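Phosphotriesterase, putative (Deinococcus radiodurans, PDB 4J35) is a metal-dependent hydrolase of the phosphotriesterase family, probably a lactonase by nature, here engineered for organophosphate hydrolysis. Local coordinates at residues Leu19-Val24 and Ser262-Trp267; Ile61-Asp66 and Gln89-Thr94; Arg199-His204 and Ala225-Gly230. The protein carries 7 engineered substitutions. All coordinates share one frame; numbering follows the deposited sequence.

Contact 1 of 3, residues Leu19-Val24 and Ser262-Trp267; sequences LPHEHV and SHDSIW. With CO (cobalt (II) ion), chain C.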
loop_
_atom_site.group_PDB
_atom_site.type_symbol
_atom_site.label_atom_id
_atom_site.label_comp_id
_atom_site.label_asym_id
_atom_site.label_seq_id
_atom_site.Cartn_x
_atom_site.Cartn_y
_atom_site.Cartn_z
ATOM N N LEU A 19 1.928 -9.623 0.881
ATOM C CA LEU A 19 1.726 -8.455 1.715
ATOM C C LEU A 19 1.430 -7.338 0.744
ATOM O O LEU A 19 2.294 -6.917 -0.039
ATOM C CB LEU A 19 3.004 -8.082 2.501
ATOM C CG LEU A 19 3.357 -9.076 3.591
ATOM C CD1 LEU A 19 4.704 -8.602 4.207
ATOM C CD2 LEU A 19 2.305 -9.181 4.700
ATOM N N PRO A 20 0.200 -6.837 0.785
ATOM C CA PRO A 20 -0.255 -5.891 -0.239
ATOM C C PRO A 20 0.010 -4.383 0.007
ATOM O O PRO A 20 -0.393 -3.543 -0.800
ATOM C CB PRO A 20 -1.771 -6.191 -0.299
ATOM C CG PRO A 20 -2.124 -6.425 1.122
ATOM C CD PRO A 20 -0.889 -7.229 1.703
ATOM N N HIS A 21 0.716 -4.020 1.091
ATOM C CA HIS A 21 1.031 -2.617 1.324
ATOM C C HIS A 21 2.226 -2.531 2.270
ATOM O O HIS A 21 2.041 -2.612 3.476
ATOM C CB HIS A 21 -0.108 -1.835 1.969
ATOM C CG HIS A 21 0.111 -0.358 1.998
ATOM N ND1 HIS A 21 -0.804 0.551 1.490
ATOM C CD2 HIS A 21 1.124 0.395 2.490
ATOM C CE1 HIS A 21 -0.350 1.776 1.659
ATOM N NE2 HIS A 21 0.796 1.701 2.324
ATOM N N GLU A 22 3.380 -2.274 1.677
ATOM C CA GLU A 22 4.645 -2.139 2.427
ATOM C C GLU A 22 5.525 -1.129 1.706
ATOM O O GLU A 22 5.247 -0.750 0.580
ATOM C CB GLU A 22 5.349 -3.506 2.473
ATOM C CG GLU A 22 4.555 -4.721 2.970
ATOM C CD GLU A 22 4.199 -4.664 4.448
ATOM O OE1 GLU A 22 4.973 -3.987 5.205
ATOM O OE2 GLU A 22 3.174 -5.307 4.837
ATOM N N HIS A 23 6.636 -0.728 2.334
ATOM C CA HIS A 23 7.553 0.252 1.770
ATOM C C HIS A 23 8.990 -0.304 1.917
ATOM O O HIS A 23 9.536 -0.276 3.001
ATOM C CB HIS A 23 7.359 1.617 2.488
ATOM C CG HIS A 23 5.991 2.218 2.248
ATOM N ND1 HIS A 23 5.654 2.767 1.032
ATOM C CD2 HIS A 23 4.871 2.299 3.018
ATOM C CE1 HIS A 23 4.402 3.190 1.068
ATOM N NE2 HIS A 23 3.879 2.878 2.239
ATOM N N VAL A 24 9.581 -0.820 0.828
ATOM C CA VAL A 24 10.981 -1.317 0.892
ATOM C C VAL A 24 11.912 -0.155 1.303
ATOM O O VAL A 24 12.689 -0.280 2.254
ATOM C CB VAL A 24 11.433 -1.966 -0.445
ATOM C CG1 VAL A 24 12.897 -2.445 -0.361
ATOM C CG2 VAL A 24 10.513 -3.151 -0.822
ATOM N N SER A 262 -1.740 -6.181 6.040
ATOM C CA SER A 262 -0.346 -5.749 5.819
ATOM C C SER A 262 0.149 -4.897 6.969
ATOM O O SER A 262 -0.595 -4.681 7.928
ATOM C CB SER A 262 -0.194 -4.998 4.520
ATOM O OG SER A 262 0.843 -5.564 3.769
ATOM N N HIS A 263 1.414 -4.456 6.878
ATOM C CA HIS A 263 2.026 -3.668 7.937
ATOM C C HIS A 263 2.275 -2.186 7.643
ATOM O O HIS A 263 2.468 -1.400 8.595
ATOM C CB HIS A 263 3.404 -4.270 8.333
ATOM C CG HIS A 263 3.398 -5.755 8.477
ATOM N ND1 HIS A 263 3.599 -6.612 7.416
ATOM C CD2 HIS A 263 3.270 -6.535 9.575
ATOM C CE1 HIS A 263 3.610 -7.861 7.862
ATOM N NE2 HIS A 263 3.408 -7.836 9.166
ATOM N N ASP A 264 2.392 -1.813 6.368
ATOM C CA ASP A 264 2.812 -0.458 6.004
ATOM C C ASP A 264 4.204 -0.169 6.605
ATOM O O ASP A 264 4.522 0.955 6.978
ATOM C CB ASP A 264 1.810 0.553 6.519
ATOM C CG ASP A 264 1.932 1.918 5.832
ATOM O OD1 ASP A 264 2.582 2.050 4.779
ATOM O OD2 ASP A 264 1.387 2.864 6.403
ATOM N N SER A 265 5.017 -1.206 6.648
ATOM C CA SER A 265 6.349 -1.109 7.285
ATOM C C SER A 265 7.317 -0.388 6.362
ATOM O O SER A 265 7.099 -0.304 5.154
ATOM C CB SER A 265 6.831 -2.515 7.646
ATOM O OG SER A 265 7.181 -3.294 6.508
ATOM N N ILE A 266 8.395 0.162 6.923
ATOM C CA ILE A 266 9.392 0.813 6.091
ATOM C C ILE A 266 10.686 0.033 6.344
ATOM O O ILE A 266 11.161 0.004 7.477
ATOM C CB ILE A 266 9.576 2.286 6.501
ATOM C CG1 ILE A 266 8.360 3.131 6.078
ATOM C CG2 ILE A 266 10.869 2.849 5.933
ATOM C CD1 ILE A 266 8.379 4.503 6.772
ATOM N N TRP A 267 11.242 -0.620 5.334
ATOM C CA TRP A 267 12.403 -1.480 5.611
ATOM C C TRP A 267 13.683 -0.704 5.671
ATOM O O TRP A 267 14.657 -1.140 6.296
ATOM C CB TRP A 267 12.575 -2.570 4.576
ATOM C CG TRP A 267 11.328 -3.356 4.312
ATOM C CD1 TRP A 267 10.103 -3.231 4.924
ATOM C CD2 TRP A 267 11.192 -4.379 3.336
ATOM N NE1 TRP A 267 9.204 -4.138 4.367
ATOM C CE2 TRP A 267 9.853 -4.841 3.386
ATOM C CE3 TRP A 267 12.078 -4.961 2.421
ATOM C CZ2 TRP A 267 9.387 -5.857 2.558
ATOM C CZ3 TRP A 267 11.606 -5.968 1.593
ATOM C CH2 TRP A 267 10.271 -6.400 1.664
HETATM CO CO CO C . 2.107 3.263 2.992
#
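Glu22 reaches Ser262, His263 and Ser265 with a chain bent at chi2 (-68°), which turns its carboxylate onto their donors. OE2 takes three hydrogen bonds: from Ser262 OG at 2.6 Å on the anti side, from the backbone N of His263 at 2.8 Å on the syn side, and from His263 ND1, which meets it from above the carboxylate plane. OE2 lies near the plane of the His263 ring, and with Ile292 N at NE2 this helps set the ring's rotation, while both methyls of Leu19 rest near its CE1. OE1 is gripped twice by Ser265, by OG almost straight along the C-O bond at 2.7 Å and by N from above the plane. Five bonds thus hold one buried carboxylate.

Here the loop leaving strand 259-261 and the start of strand 266-269 meet strand 17-26, closing the phosphotriesterase TIM barrel between its last and first strands; His23 N to Ser265 O and Trp267 N to His23 O continue the parallel pairing. There the cobalt ion of chain C is bound by His21 NE2 (2.1 Å), His23 NE2 (2.0 Å) and Asp264 OD1 (2.2 Å), with Lys143 also part of this site. His21 and Asp264 run side by side, ring and carboxylate planes 86° apart, whereas the His23 ring is turned 55° from that carboxylate. Thr68 holds His23 ND1, and Arg228 forms a salt bridge with Asp264 OD2. Val24 sets CG2 over the six-membered ring of Trp267, 4.0 Å from its centroid, in a CH-pi contact.

Contact 2 of 3, residues Ile61-Asp66 and Gln89-Thr94; sequences IQTVVD and QILCAT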
loop_
_atom_site.group_PDB
_atom_site.type_symbol
_atom_site.label_atom_id
_atom_site.label_comp_id
_atom_site.label_asym_id
_atom_site.label_seq_id
_atom_site.Cartn_x
_atom_site.Cartn_y
_atom_site.Cartn_z
ATOM N N ILE A 61 6.020 -15.961 2.323
ATOM C CA ILE A 61 5.628 -14.741 1.568
ATOM C C ILE A 61 6.398 -14.666 0.245
ATOM O O ILE A 61 7.615 -14.557 0.236
ATOM C CB ILE A 61 5.869 -13.437 2.334
ATOM C CG1 ILE A 61 5.170 -13.431 3.696
ATOM C CG2 ILE A 61 5.391 -12.203 1.468
ATOM C CD1 ILE A 61 3.728 -13.589 3.623
ATOM N N GLN A 62 5.693 -14.712 -0.880
ATOM C CA GLN A 62 6.373 -14.671 -2.172
ATOM C C GLN A 62 6.258 -13.351 -2.918
ATOM O O GLN A 62 6.967 -13.149 -3.916
ATOM C CB GLN A 62 5.840 -15.769 -3.074
ATOM C CG GLN A 62 6.190 -17.168 -2.541
ATOM C CD GLN A 62 5.509 -18.234 -3.320
ATOM O OE1 GLN A 62 4.549 -18.836 -2.844
ATOM N NE2 GLN A 62 5.981 -18.471 -4.543
ATOM N N THR A 63 5.354 -12.484 -2.472
ATOM C CA THR A 63 5.161 -11.183 -3.119
ATOM C C THR A 63 4.857 -10.093 -2.123
ATOM O O THR A 63 4.173 -10.321 -1.124
ATOM C CB THR A 63 3.952 -11.262 -4.079
ATOM O OG1 THR A 63 4.112 -12.383 -4.950
ATOM C CG2 THR A 63 3.779 -9.968 -4.894
ATOM N N VAL A 64 5.395 -8.908 -2.387
ATOM C CA VAL A 64 5.075 -7.700 -1.647
ATOM C C VAL A 64 4.630 -6.624 -2.656
ATOM O O VAL A 64 5.209 -6.507 -3.726
ATOM C CB VAL A 64 6.299 -7.160 -0.874
ATOM C CG1 VAL A 64 6.059 -5.752 -0.368
ATOM C CG2 VAL A 64 6.640 -8.064 0.278
ATOM N N VAL A 65 3.601 -5.867 -2.298
ATOM C CA VAL A 65 3.185 -4.701 -3.070
ATOM C C VAL A 65 3.804 -3.478 -2.415
ATOM O O VAL A 65 3.472 -3.111 -1.294
ATOM C CB VAL A 65 1.659 -4.572 -3.124
ATOM C CG1 VAL A 65 1.222 -3.324 -3.843
ATOM C CG2 VAL A 65 1.081 -5.811 -3.820
ATOM N N ASP A 66 4.752 -2.884 -3.104
ATOM C CA ASP A 66 5.350 -1.663 -2.605
ATOM C C ASP A 66 4.474 -0.481 -2.964
ATOM O O ASP A 66 4.284 -0.186 -4.161
ATOM C CB ASP A 66 6.729 -1.486 -3.191
ATOM C CG ASP A 66 7.446 -0.292 -2.600
ATOM O OD1 ASP A 66 7.117 0.859 -2.920
ATOM O OD2 ASP A 66 8.361 -0.489 -1.794
ATOM N N GLN A 89 9.065 -11.406 -5.163
ATOM C CA GLN A 89 8.362 -10.647 -6.189
ATOM C C GLN A 89 7.875 -9.325 -5.600
ATOM O O GLN A 89 7.318 -9.300 -4.497
ATOM C CB GLN A 89 7.202 -11.474 -6.755
ATOM C CG GLN A 89 7.725 -12.645 -7.600
ATOM C CD GLN A 89 6.706 -13.736 -7.929
ATOM O OE1 GLN A 89 5.723 -13.951 -7.220
ATOM N NE2 GLN A 89 6.967 -14.448 -9.014
ATOM N N ILE A 90 8.089 -8.243 -6.346
ATOM C CA ILE A 90 7.753 -6.892 -5.887
ATOM C C ILE A 90 6.958 -6.140 -6.951
ATOM O O ILE A 90 7.365 -6.042 -8.108
ATOM C CB ILE A 90 9.003 -6.094 -5.473
ATOM C CG1 ILE A 90 9.805 -6.889 -4.414
ATOM C CG2 ILE A 90 8.598 -4.724 -4.930
ATOM C CD1 ILE A 90 11.133 -6.201 -3.899
ATOM N N LEU A 91 5.801 -5.629 -6.566
ATOM C CA LEU A 91 5.067 -4.733 -7.455
ATOM C C LEU A 91 5.350 -3.317 -6.987
ATOM O O LEU A 91 5.456 -3.107 -5.798
ATOM C CB LEU A 91 3.556 -4.990 -7.381
ATOM C CG LEU A 91 2.920 -6.177 -8.118
ATOM C CD1 LEU A 91 3.266 -7.496 -7.463
ATOM C CD2 LEU A 91 1.410 -5.985 -8.169
ATOM N N CYS A 92 5.446 -2.335 -7.888
ATOM C CA CYS A 92 5.571 -0.953 -7.446
ATOM C C CYS A 92 4.406 -0.129 -7.936
ATOM O O CYS A 92 3.631 -0.599 -8.745
ATOM C CB CYS A 92 6.901 -0.324 -7.877
ATOM S SG CYS A 92 7.081 0.028 -9.612
ATOM N N ALA A 93 4.297 1.073 -7.381
ATOM C CA ALA A 93 3.156 1.948 -7.585
ATOM C C ALA A 93 3.446 3.107 -8.519
ATOM O O ALA A 93 4.586 3.547 -8.680
ATOM C CB ALA A 93 2.709 2.504 -6.243
ATOM N N THR A 94 2.365 3.662 -9.085
ATOM C CA THR A 94 2.411 4.993 -9.675
ATOM C C THR A 94 1.361 5.853 -8.971
ATOM O O THR A 94 0.219 5.434 -8.808
ATOM C CB THR A 94 2.133 4.972 -11.169
ATOM O OG1 THR A 94 2.162 6.306 -11.666
ATOM C CG2 THR A 94 0.780 4.316 -11.492
HETATM O O HOH W 1 6.324 2.076 -5.300
#
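Residues Ile61-Asp66 and Gln89-Thr94 pair as parallel strands, the axes of 61-66 and 89-91 approaching to 4.7 Å at an angle of 19°, with Thr63 opposite Gln89, Val64 opposite Ile90 and Val65 opposite Leu91. Four backbone hydrogen bonds carry the register: Gln89 N to Gln62 O, Val64 N to Gln89 O, Leu91 N to Val64 O, and Asp66 N to Leu91 O, the last at 2.8 Å. Thr63, Val65, Gln89 and Leu91 share one face of the sheet. There CG2 of Thr63, placed anti to the backbone N, meets CD1 of Leu91 at 3.6 Å as the two side chains slant across each other. The hydroxyl of Thr63 is hydrogen-bonded to the carbonyl of Leu15, while CB of Gln89 lies 3.7 Å from that OG1 and 3.3 Å from Gln62 O. CG and CD of Gln89 also lie against Gln62 O, and CD comes near Thr63 OG1 as well. An alanine here removes everything beyond CB and would probably leave the Gln62 carbonyl and the Thr63 hydroxyl less covered on that side. The other face carries Val64 and Ile90, and Ile90 CG2 touches CB of Asp66 at 4.1 Å, with helix 76-86 packed against Ile90 through Leu79 and Val82. Asp66 has a trans chi1 (-175°), which carries OD1 to a water at 2.8 Å that in turn accepts from Ala93 N at 3.1 Å; Thr68 and Val24 N also bind this carboxylate, OD1 and OD2 respectively. Strand 61-66, helix 76-86 and strand 89-91 form the beta-alpha-beta crossover that is the repeating element of a TIM barrel, with Asp66 near the metal-binding His23 at its C-terminal end.

Contact 3 of 3, residues Arg199-His204 and Ala225-Gly230; sequences RIMIGH and AFDRIG. With CO (cobalt (II) ion), chain B.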
loop_
_atom_site.group_PDB
_atom_site.type_symbol
_atom_site.label_atom_id
_atom_site.label_comp_id
_atom_site.label_asym_id
_atom_site.label_seq_id
_atom_site.Cartn_x
_atom_site.Cartn_y
_atom_site.Cartn_z
ATOM N N ARG A 199 -10.936 -4.670 -8.224
ATOM C CA ARG A 199 -9.540 -4.304 -8.359
ATOM C C ARG A 199 -9.220 -3.054 -7.538
ATOM O O ARG A 199 -8.318 -2.334 -7.864
ATOM C CB ARG A 199 -9.178 -4.046 -9.827
ATOM C CG ARG A 199 -9.546 -5.186 -10.771
ATOM C CD ARG A 199 -8.533 -6.329 -10.717
ATOM N NE ARG A 199 -7.347 -6.038 -11.528
ATOM C CZ ARG A 199 -6.315 -6.861 -11.651
ATOM N NH1 ARG A 199 -6.333 -8.037 -11.030
ATOM N NH2 ARG A 199 -5.307 -6.534 -12.435
ATOM N N ILE A 200 -9.969 -2.817 -6.471
ATOM C CA ILE A 200 -9.743 -1.639 -5.646
ATOM C C ILE A 200 -9.524 -2.115 -4.201
ATOM O O ILE A 200 -10.302 -2.924 -3.679
ATOM C CB ILE A 200 -10.963 -0.711 -5.678
ATOM C CG1 ILE A 200 -11.046 -0.025 -7.055
ATOM C CG2 ILE A 200 -10.892 0.299 -4.554
ATOM C CD1 ILE A 200 -12.324 0.749 -7.274
ATOM N N MET A 201 -8.453 -1.638 -3.575
ATOM C CA MET A 201 -8.198 -1.958 -2.182
ATOM C C MET A 201 -8.166 -0.646 -1.422
ATOM O O MET A 201 -7.255 0.186 -1.616
ATOM C CB MET A 201 -6.843 -2.695 -2.001
ATOM C CG MET A 201 -6.708 -3.265 -0.645
ATOM S SD MET A 201 -5.127 -4.183 -0.448
ATOM C CE MET A 201 -4.043 -2.784 -0.226
ATOM N N ILE A 202 -9.136 -0.438 -0.544
ATOM C CA ILE A 202 -9.154 0.814 0.191
ATOM C C ILE A 202 -8.277 0.592 1.387
ATOM O O ILE A 202 -8.521 -0.330 2.169
ATOM C CB ILE A 202 -10.524 1.181 0.717
ATOM C CG1 ILE A 202 -11.522 1.296 -0.457
ATOM C CG2 ILE A 202 -10.463 2.469 1.535
ATOM C CD1 ILE A 202 -11.126 2.379 -1.537
ATOM N N GLY A 203 -7.266 1.427 1.520
ATOM C CA GLY A 203 -6.255 1.189 2.537
ATOM C C GLY A 203 -6.429 1.848 3.883
ATOM O O GLY A 203 -7.259 2.724 4.083
ATOM N N HIS A 204 -5.580 1.408 4.813
ATOM C CA HIS A 204 -5.530 1.906 6.179
ATOM C C HIS A 204 -6.887 1.884 6.885
ATOM O O HIS A 204 -7.172 2.734 7.747
ATOM C CB HIS A 204 -4.889 3.319 6.222
ATOM C CG HIS A 204 -3.565 3.434 5.521
ATOM N ND1 HIS A 204 -2.705 2.369 5.344
ATOM C CD2 HIS A 204 -2.953 4.500 4.957
ATOM C CE1 HIS A 204 -1.613 2.786 4.712
ATOM N NE2 HIS A 204 -1.745 4.072 4.455
ATOM N N ALA A 225 -8.180 -3.027 3.373
ATOM C CA ALA A 225 -6.952 -3.568 4.006
ATOM C C ALA A 225 -6.788 -3.007 5.387
ATOM O O ALA A 225 -6.835 -1.795 5.597
ATOM C CB ALA A 225 -5.785 -3.193 3.192
ATOM N N PHE A 226 -6.502 -3.917 6.315
ATOM C CA PHE A 226 -6.008 -3.606 7.631
ATOM C C PHE A 226 -4.504 -3.686 7.410
ATOM O O PHE A 226 -3.912 -4.771 7.530
ATOM C CB PHE A 226 -6.500 -4.686 8.612
ATOM C CG PHE A 226 -7.971 -4.562 8.973
ATOM C CD1 PHE A 226 -8.960 -4.673 8.017
ATOM C CD2 PHE A 226 -8.341 -4.339 10.288
ATOM C CE1 PHE A 226 -10.278 -4.566 8.377
ATOM C CE2 PHE A 226 -9.634 -4.221 10.648
ATOM C CZ PHE A 226 -10.625 -4.322 9.688
ATOM N N ASP A 227 -3.896 -2.572 6.993
ATOM C CA ASP A 227 -2.554 -2.658 6.467
ATOM C C ASP A 227 -1.490 -1.880 7.246
ATOM O O ASP A 227 -0.405 -1.659 6.722
ATOM C CB ASP A 227 -2.526 -2.274 5.001
ATOM C CG ASP A 227 -3.140 -0.903 4.745
ATOM O OD1 ASP A 227 -3.312 -0.139 5.708
ATOM O OD2 ASP A 227 -3.492 -0.609 3.586
ATOM N N ARG A 228 -1.800 -1.480 8.476
ATOM C CA ARG A 228 -0.767 -0.898 9.357
ATOM C C ARG A 228 -0.650 -1.732 10.646
ATOM O O ARG A 228 -0.408 -1.204 11.742
ATOM C CB ARG A 228 -1.083 0.564 9.667
ATOM C CG ARG A 228 -1.579 1.324 8.426
ATOM C CD ARG A 228 -1.732 2.792 8.663
ATOM N NE ARG A 228 -0.462 3.486 8.544
ATOM C CZ ARG A 228 -0.306 4.790 8.735
ATOM N NH1 ARG A 228 -1.359 5.559 9.006
ATOM N NH2 ARG A 228 0.907 5.326 8.632
ATOM N N ILE A 229 -0.832 -3.038 10.494
ATOM C CA ILE A 229 -0.830 -3.951 11.631
ATOM C C ILE A 229 0.573 -3.907 12.237
ATOM O O ILE A 229 1.556 -4.056 11.531
ATOM C CB ILE A 229 -1.196 -5.397 11.240
ATOM C CG1 ILE A 229 -2.642 -5.435 10.659
ATOM C CG2 ILE A 229 -1.125 -6.327 12.443
ATOM C CD1 ILE A 229 -3.058 -6.785 10.130
ATOM N N GLY A 230 0.618 -3.661 13.533
ATOM C CA GLY A 230 1.894 -3.523 14.260
ATOM C C GLY A 230 2.167 -2.086 14.689
ATOM O O GLY A 230 2.962 -1.866 15.604
HETATM CO CO CO B . -0.475 5.415 3.682
#
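His204 and Asp227 form the polar heart of this contact: the two side chains cross at about a right angle, ring and carboxylate planes 70° apart. The straight bond from His204 ND1 to Asp227 OD1 measures 2.6 Å at 164°; OD1 lies near the imidazole plane, although the nitrogen meets the carboxylate from above its own plane. The backbone N of His204 gives a second hydrogen bond to Asp227 OD2, 3.2 Å long and on the syn side, and a weak one to OD1. Asp227 can receive both groups because its CG sits between backbone N and carbonyl carbon, which holds the carboxylate beside the Gly203-His204 backbone. There OD2 lies 3.5 Å from Gly203 CA. One backbone bond, Ala225 N to Ile202 O, ties the strand ends together.

Stacking comes from Arg228. Its CD stands over one face of the His204 ring, 3.8 Å from the centroid, and a bend at chi3 lays the guanidinium, whose NE is engaged by Asp264, flat on the same imidazole, the two planes 28° apart. Apolar packing is light: Met201 SD meets Ala225 CB at 3.8 Å.

Metal binding uses the remaining nitrogen: His204 NE2 holds the cobalt ion of chain B at 2.0 Å, in a site completed by His176 and Lys143. With ND1 donating to Asp227, NE2 is left to offer its lone pair to the metal. The carboxylate therefore acts as a second-shell residue that fixes the ring's rotation, and its charge would be expected to make the imidazole a stronger electron donor to the cobalt.

How the contacts relate
From the N terminus, strand 17-26 supplies the first half of contact 1, whose partner at 262-267 comes late in the chain, before the last helices, so that contact closes a long loop containing the other two. Contact 2 closes first, over helix 76-86; contact 3 follows in series, over helix 211-218, and neither crosses the other. Contacts 1 and 2 meet on neighbouring strands of one sheet, Leu19 O lying 2.8 Å from Val65 N. Contacts 1 and 3 join through Ser262 N at Phe226 O. Contacts 2 and 3 do not touch; contact 1 touches both, and contacts 1 and 3 supply ligands to the two cobalt ions.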